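Local coordinates for protein eukaryotic translation initiation factor 4 gamma 2 (Homo sapiens, PDB 4IUL) that probably acts in translation initiation as an eIF4G-family scaffold, interacting with the helicase eIF4A through its MIF4G domain, at residues G163-I177 with L199-H212. Numbering follows the deposited sequence.
Sequences GKLDLIHESILHKCI and LCQIMRTVGPRLDH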
loop_
_atom_site.group_PDB
_atom_site.type_symbol
_atom_site.label_atom_id
_atom_site.label_comp_id
_atom_site.label_asym_id
_atom_site.label_seq_id
_atom_site.Cartn_x
_atom_site.Cartn_y
_atom_site.Cartn_z
ATOM N N GLY A 163 -1.185 -5.931 2.086
ATOM C CA GLY A 163 -1.392 -6.571 3.376
ATOM C C GLY A 163 -2.436 -7.678 3.282
ATOM O O GLY A 163 -2.310 -8.735 3.896
ATOM N N LYS A 164 -3.469 -7.429 2.490
ATOM C CA LYS A 164 -4.542 -8.391 2.288
ATOM C C LYS A 164 -4.022 -9.735 1.758
ATOM O O LYS A 164 -4.623 -10.774 2.004
ATOM C CB LYS A 164 -5.565 -7.784 1.324
ATOM C CG LYS A 164 -6.763 -8.643 0.974
ATOM C CD LYS A 164 -7.785 -7.792 0.215
ATOM C CE LYS A 164 -8.759 -8.637 -0.596
ATOM N NZ LYS A 164 -8.088 -9.265 -1.781
ATOM N N LEU A 165 -2.895 -9.713 1.050
ATOM C CA LEU A 165 -2.308 -10.929 0.480
ATOM C C LEU A 165 -1.074 -11.378 1.265
ATOM O O LEU A 165 -0.304 -12.222 0.801
ATOM C CB LEU A 165 -1.912 -10.677 -0.980
ATOM C CG LEU A 165 -3.023 -10.190 -1.920
ATOM C CD1 LEU A 165 -2.429 -9.711 -3.236
ATOM C CD2 LEU A 165 -4.005 -11.315 -2.164
ATOM N N ASP A 166 -0.903 -10.795 2.451
ATOM C CA ASP A 166 0.212 -11.079 3.350
ATOM C C ASP A 166 1.583 -10.739 2.756
ATOM O O ASP A 166 2.580 -11.393 3.063
ATOM C CB ASP A 166 0.183 -12.548 3.812
ATOM C CG ASP A 166 0.834 -12.745 5.194
ATOM O OD1 ASP A 166 0.490 -11.981 6.127
ATOM O OD2 ASP A 166 1.678 -13.660 5.357
ATOM N N LEU A 167 1.625 -9.701 1.926
ATOM C CA LEU A 167 2.871 -9.257 1.294
ATOM C C LEU A 167 3.638 -8.195 2.103
ATOM O O LEU A 167 4.800 -7.918 1.810
ATOM C CB LEU A 167 2.585 -8.770 -0.136
ATOM C CG LEU A 167 2.176 -9.925 -1.074
ATOM C CD1 LEU A 167 1.805 -9.413 -2.470
ATOM C CD2 LEU A 167 3.330 -10.924 -1.154
ATOM N N ILE A 168 2.985 -7.590 3.097
ATOM C CA ILE A 168 3.632 -6.631 3.996
ATOM C C ILE A 168 3.102 -6.939 5.400
ATOM O O ILE A 168 2.093 -7.630 5.537
ATOM C CB ILE A 168 3.370 -5.135 3.618
ATOM C CG1 ILE A 168 1.880 -4.875 3.395
ATOM C CG2 ILE A 168 4.225 -4.741 2.410
ATOM C CD1 ILE A 168 1.123 -4.577 4.675
ATOM N N HIS A 169 3.775 -6.433 6.432
ATOM C CA HIS A 169 3.404 -6.713 7.822
ATOM C C HIS A 169 2.555 -5.693 8.615
ATOM O O HIS A 169 2.240 -4.594 8.134
ATOM C CB HIS A 169 4.682 -7.030 8.602
ATOM C CG HIS A 169 5.449 -8.192 8.045
ATOM N ND1 HIS A 169 6.804 -8.356 8.242
ATOM C CD2 HIS A 169 5.049 -9.246 7.292
ATOM C CE1 HIS A 169 7.207 -9.458 7.632
ATOM N NE2 HIS A 169 6.160 -10.016 7.047
ATOM N N GLU A 170 2.217 -6.083 9.847
ATOM C CA GLU A 170 1.392 -5.294 10.769
ATOM C C GLU A 170 1.907 -3.906 11.121
ATOM O O GLU A 170 1.138 -2.946 11.222
ATOM C CB GLU A 170 1.184 -6.044 12.089
ATOM C CG GLU A 170 0.359 -7.308 12.005
ATOM C CD GLU A 170 -0.223 -7.703 13.369
ATOM O OE1 GLU A 170 0.534 -7.733 14.362
ATOM O OE2 GLU A 170 -1.441 -7.981 13.446
ATOM N N SER A 171 3.208 -3.806 11.327
ATOM C CA SER A 171 3.807 -2.545 11.705
ATOM C C SER A 171 3.482 -1.363 10.790
ATOM O O SER A 171 3.045 -0.312 11.265
ATOM C CB SER A 171 5.320 -2.713 11.816
ATOM O OG SER A 171 5.893 -1.542 12.355
ATOM N N ILE A 172 3.684 -1.526 9.487
ATOM C CA ILE A 172 3.424 -0.428 8.554
ATOM C C ILE A 172 1.938 -0.120 8.425
ATOM O O ILE A 172 1.557 1.028 8.168
ATOM C CB ILE A 172 4.030 -0.703 7.145
ATOM C CG1 ILE A 172 4.143 0.615 6.366
ATOM C CG2 ILE A 172 3.176 -1.663 6.381
ATOM C CD1 ILE A 172 4.883 0.507 5.047
ATOM N N LEU A 173 1.097 -1.135 8.603
ATOM C CA LEU A 173 -0.343 -0.923 8.531
ATOM C C LEU A 173 -0.772 -0.025 9.697
ATOM O O LEU A 173 -1.523 0.928 9.502
ATOM C CB LEU A 173 -1.087 -2.254 8.579
ATOM C CG LEU A 173 -1.010 -3.116 7.319
ATOM C CD1 LEU A 173 -1.592 -4.479 7.617
ATOM C CD2 LEU A 173 -1.763 -2.447 6.172
ATOM N N HIS A 174 -0.288 -0.314 10.904
ATOM C CA HIS A 174 -0.633 0.516 12.066
ATOM C C HIS A 174 -0.110 1.939 11.844
ATOM O O HIS A 174 -0.721 2.912 12.284
ATOM C CB HIS A 174 -0.033 -0.064 13.361
ATOM C CG HIS A 174 -0.803 -1.220 13.923
ATOM N ND1 HIS A 174 -2.016 -1.066 14.562
ATOM C CD2 HIS A 174 -0.564 -2.554 13.890
ATOM C CE1 HIS A 174 -2.492 -2.254 14.892
ATOM N NE2 HIS A 174 -1.631 -3.174 14.493
ATOM N N LYS A 175 1.016 2.056 11.151
ATOM C CA LYS A 175 1.608 3.362 10.884
ATOM C C LYS A 175 0.724 4.168 9.926
ATOM O O LYS A 175 0.661 5.393 10.015
ATOM C CB LYS A 175 3.015 3.189 10.302
ATOM C CG LYS A 175 4.028 4.168 10.850
ATOM C CD LYS A 175 5.452 3.698 10.593
ATOM C CE LYS A 175 5.758 2.427 11.361
ATOM N NZ LYS A 175 7.137 1.927 11.091
ATOM N N CYS A 176 0.047 3.476 9.010
ATOM C CA CYS A 176 -0.852 4.132 8.075
ATOM C C CYS A 176 -2.081 4.621 8.853
ATOM O O CYS A 176 -2.500 5.770 8.719
ATOM C CB CYS A 176 -1.295 3.157 6.972
ATOM S SG CYS A 176 -0.031 2.755 5.727
ATOM N N ILE A 177 -2.651 3.739 9.668
ATOM C CA ILE A 177 -3.828 4.069 10.461
ATOM C C ILE A 177 -3.575 5.263 11.375
ATOM O O ILE A 177 -4.425 6.138 11.508
ATOM C CB ILE A 177 -4.269 2.870 11.336
ATOM C CG1 ILE A 177 -4.809 1.751 10.441
ATOM C CG2 ILE A 177 -5.318 3.322 12.365
ATOM C CD1 ILE A 177 -5.257 0.522 11.197
ATOM N N LEU A 199 -9.336 5.525 5.718
ATOM C CA LEU A 199 -9.220 4.743 6.946
ATOM C C LEU A 199 -10.262 3.631 7.001
ATOM O O LEU A 199 -9.946 2.492 7.339
ATOM C CB LEU A 199 -9.370 5.643 8.173
ATOM C CG LEU A 199 -9.501 4.915 9.513
ATOM C CD1 LEU A 199 -8.217 4.161 9.824
ATOM C CD2 LEU A 199 -9.806 5.917 10.605
ATOM N N CYS A 200 -11.505 3.952 6.666
ATOM C CA CYS A 200 -12.547 2.937 6.686
ATOM C C CYS A 200 -12.271 1.857 5.644
ATOM O O CYS A 200 -12.606 0.694 5.848
ATOM C CB CYS A 200 -13.922 3.576 6.461
ATOM S SG CYS A 200 -14.474 4.590 7.870
ATOM N N GLN A 201 -11.656 2.241 4.531
ATOM C CA GLN A 201 -11.322 1.290 3.478
ATOM C C GLN A 201 -10.316 0.290 4.040
ATOM O O GLN A 201 -10.539 -0.920 4.003
ATOM C CB GLN A 201 -10.700 2.013 2.285
ATOM C CG GLN A 201 -10.358 1.093 1.135
ATOM C CD GLN A 201 -11.593 0.450 0.534
ATOM O OE1 GLN A 201 -12.385 1.114 -0.137
ATOM N NE2 GLN A 201 -11.773 -0.844 0.786
ATOM N N ILE A 202 -9.207 0.817 4.560
ATOM C CA ILE A 202 -8.150 0.006 5.163
ATOM C C ILE A 202 -8.718 -0.888 6.253
ATOM O O ILE A 202 -8.446 -2.086 6.297
ATOM C CB ILE A 202 -7.049 0.901 5.793
ATOM C CG1 ILE A 202 -6.041 1.313 4.723
ATOM C CG2 ILE A 202 -6.355 0.168 6.938
ATOM C CD1 ILE A 202 -5.309 0.141 4.094
ATOM N N MET A 203 -9.515 -0.293 7.130
ATOM C CA MET A 203 -10.122 -1.022 8.232
ATOM C C MET A 203 -10.955 -2.225 7.763
ATOM O O MET A 203 -10.910 -3.287 8.387
ATOM C CB MET A 203 -10.976 -0.061 9.067
ATOM C CG MET A 203 -10.961 -0.332 10.560
ATOM S SD MET A 203 -9.348 -0.117 11.357
ATOM C CE MET A 203 -8.930 -1.756 11.644
ATOM N N ARG A 204 -11.708 -2.076 6.670
ATOM C CA ARG A 204 -12.522 -3.186 6.162
ATOM C C ARG A 204 -11.669 -4.237 5.462
ATOM O O ARG A 204 -12.060 -5.399 5.373
ATOM C CB ARG A 204 -13.590 -2.697 5.173
ATOM C CG ARG A 204 -14.638 -1.772 5.772
ATOM C CD ARG A 204 -15.759 -1.489 4.776
ATOM N NE ARG A 204 -16.690 -2.609 4.656
ATOM C CZ ARG A 204 -17.639 -2.891 5.548
ATOM N NH1 ARG A 204 -17.788 -2.133 6.628
ATOM N NH2 ARG A 204 -18.437 -3.935 5.363
ATOM N N THR A 205 -10.503 -3.816 4.977
ATOM C CA THR A 205 -9.575 -4.691 4.260
ATOM C C THR A 205 -8.627 -5.473 5.171
ATOM O O THR A 205 -8.447 -6.681 5.007
ATOM C CB THR A 205 -8.696 -3.877 3.269
ATOM O OG1 THR A 205 -9.526 -3.132 2.365
ATOM C CG2 THR A 205 -7.801 -4.808 2.468
ATOM N N VAL A 206 -8.031 -4.779 6.135
ATOM C CA VAL A 206 -7.060 -5.378 7.049
ATOM C C VAL A 206 -7.504 -5.516 8.513
ATOM O O VAL A 206 -6.936 -6.307 9.269
ATOM C CB VAL A 206 -5.748 -4.560 6.986
ATOM C CG1 VAL A 206 -4.898 -4.799 8.202
ATOM C CG2 VAL A 206 -4.982 -4.944 5.741
ATOM N N GLY A 207 -8.520 -4.752 8.902
ATOM C CA GLY A 207 -9.007 -4.778 10.272
ATOM C C GLY A 207 -9.084 -6.120 10.983
ATOM O O GLY A 207 -8.523 -6.273 12.070
ATOM N N PRO A 208 -9.775 -7.113 10.406
ATOM C CA PRO A 208 -9.907 -8.436 11.023
ATOM C C PRO A 208 -8.586 -9.140 11.379
ATOM O O PRO A 208 -8.465 -9.703 12.464
ATOM C CB PRO A 208 -10.724 -9.218 9.992
ATOM C CG PRO A 208 -11.542 -8.161 9.350
ATOM C CD PRO A 208 -10.547 -7.043 9.157
ATOM N N ARG A 209 -7.598 -9.103 10.485
ATOM C CA ARG A 209 -6.326 -9.768 10.764
ATOM C C ARG A 209 -5.460 -9.035 11.797
ATOM O O ARG A 209 -4.618 -9.644 12.459
ATOM C CB ARG A 209 -5.512 -9.964 9.474
ATOM C CG ARG A 209 -4.844 -8.707 8.921
ATOM C CD ARG A 209 -3.558 -9.056 8.154
ATOM N NE ARG A 209 -3.803 -10.010 7.074
ATOM C CZ ARG A 209 -2.941 -10.947 6.682
ATOM N NH1 ARG A 209 -1.760 -11.067 7.278
ATOM N NH2 ARG A 209 -3.267 -11.778 5.700
ATOM N N LEU A 210 -5.670 -7.732 11.940
ATOM C CA LEU A 210 -4.891 -6.936 12.882
ATOM C C LEU A 210 -5.449 -6.997 14.301
ATOM O O LEU A 210 -4.708 -6.892 15.284
ATOM C CB LEU A 210 -4.873 -5.477 12.424
ATOM C CG LEU A 210 -3.612 -4.809 11.867
ATOM C CD1 LEU A 210 -2.975 -5.634 10.767
ATOM C CD2 LEU A 210 -4.009 -3.425 11.349
ATOM N N ASP A 211 -6.760 -7.192 14.392
ATOM C CA ASP A 211 -7.463 -7.200 15.665
ATOM C C ASP A 211 -7.394 -8.480 16.503
ATOM O O ASP A 211 -8.428 -9.086 16.801
ATOM C CB ASP A 211 -8.926 -6.812 15.408
ATOM C CG ASP A 211 -9.598 -6.199 16.619
ATOM O OD1 ASP A 211 -8.885 -5.788 17.561
ATOM O OD2 ASP A 211 -10.846 -6.114 16.619
ATOM N N HIS A 212 -6.183 -8.894 16.881
ATOM C CA HIS A 212 -6.033 -10.076 17.722
ATOM C C HIS A 212 -5.697 -9.635 19.140
ATOM O O HIS A 212 -5.351 -8.475 19.378
ATOM C CB HIS A 212 -4.976 -11.051 17.166
ATOM C CG HIS A 212 -3.663 -10.417 16.819
ATOM N ND1 HIS A 212 -2.742 -10.034 17.770
ATOM C CD2 HIS A 212 -3.113 -10.114 15.618
ATOM C CE1 HIS A 212 -1.680 -9.523 17.171
ATOM N NE2 HIS A 212 -1.880 -9.559 15.865
HETATM O O HOH W 1 -2.173 -5.723 14.826
#
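L210 inserts between the side chains of E170, L173, H174 and I177, a knob in a hole of the facing helix. Its CD2 lies over one face of the H174 imidazole, 4.2 Å from the ring centroid, a CH-pi contact, while its CD1 meets L173 CD1 at 3.6 Å. L173 also reaches V206 tip to tip, CD1 to CG1 at a tight 3.4 Å. One turn on, I177 is the reciprocal knob, set among L199, I202, M203 and L210; its CG1 stands beside the backbone N (chi1 -69°), which leaves CG2 to touch L199 CD1. Branched aliphatic residues suit both places, filling their holes without needing polar partners. The axes of 170-177 and 199-210 run antiparallel, at 153°, in a helix pair of the HEAT-repeat MIF4G domain. Polar groups gather where 170-177 begins and 199-210 finishes. H212 NE2 donates to E170 OE2 at 2.9 Å, ring and carboxylate nearly coplanar; one water bonds to H174 NE2 and L210 O, and weakly to E170 OE2. With an alanine at E170 the carboxylate is gone, and the H212 imidazole is likely to lose its acceptor and turn more freely. Arginine's long chain, bent at chi3, brings R209 NH1 into a salt bridge with D166 OD1 (2.7 Å), G163 O lying over the guanidinium face. D166, at positive phi, closes the Schellman motif ending helix 141-163, and Y222 OH of helix 216-227 is hydrogen-bonded to H174 ND1.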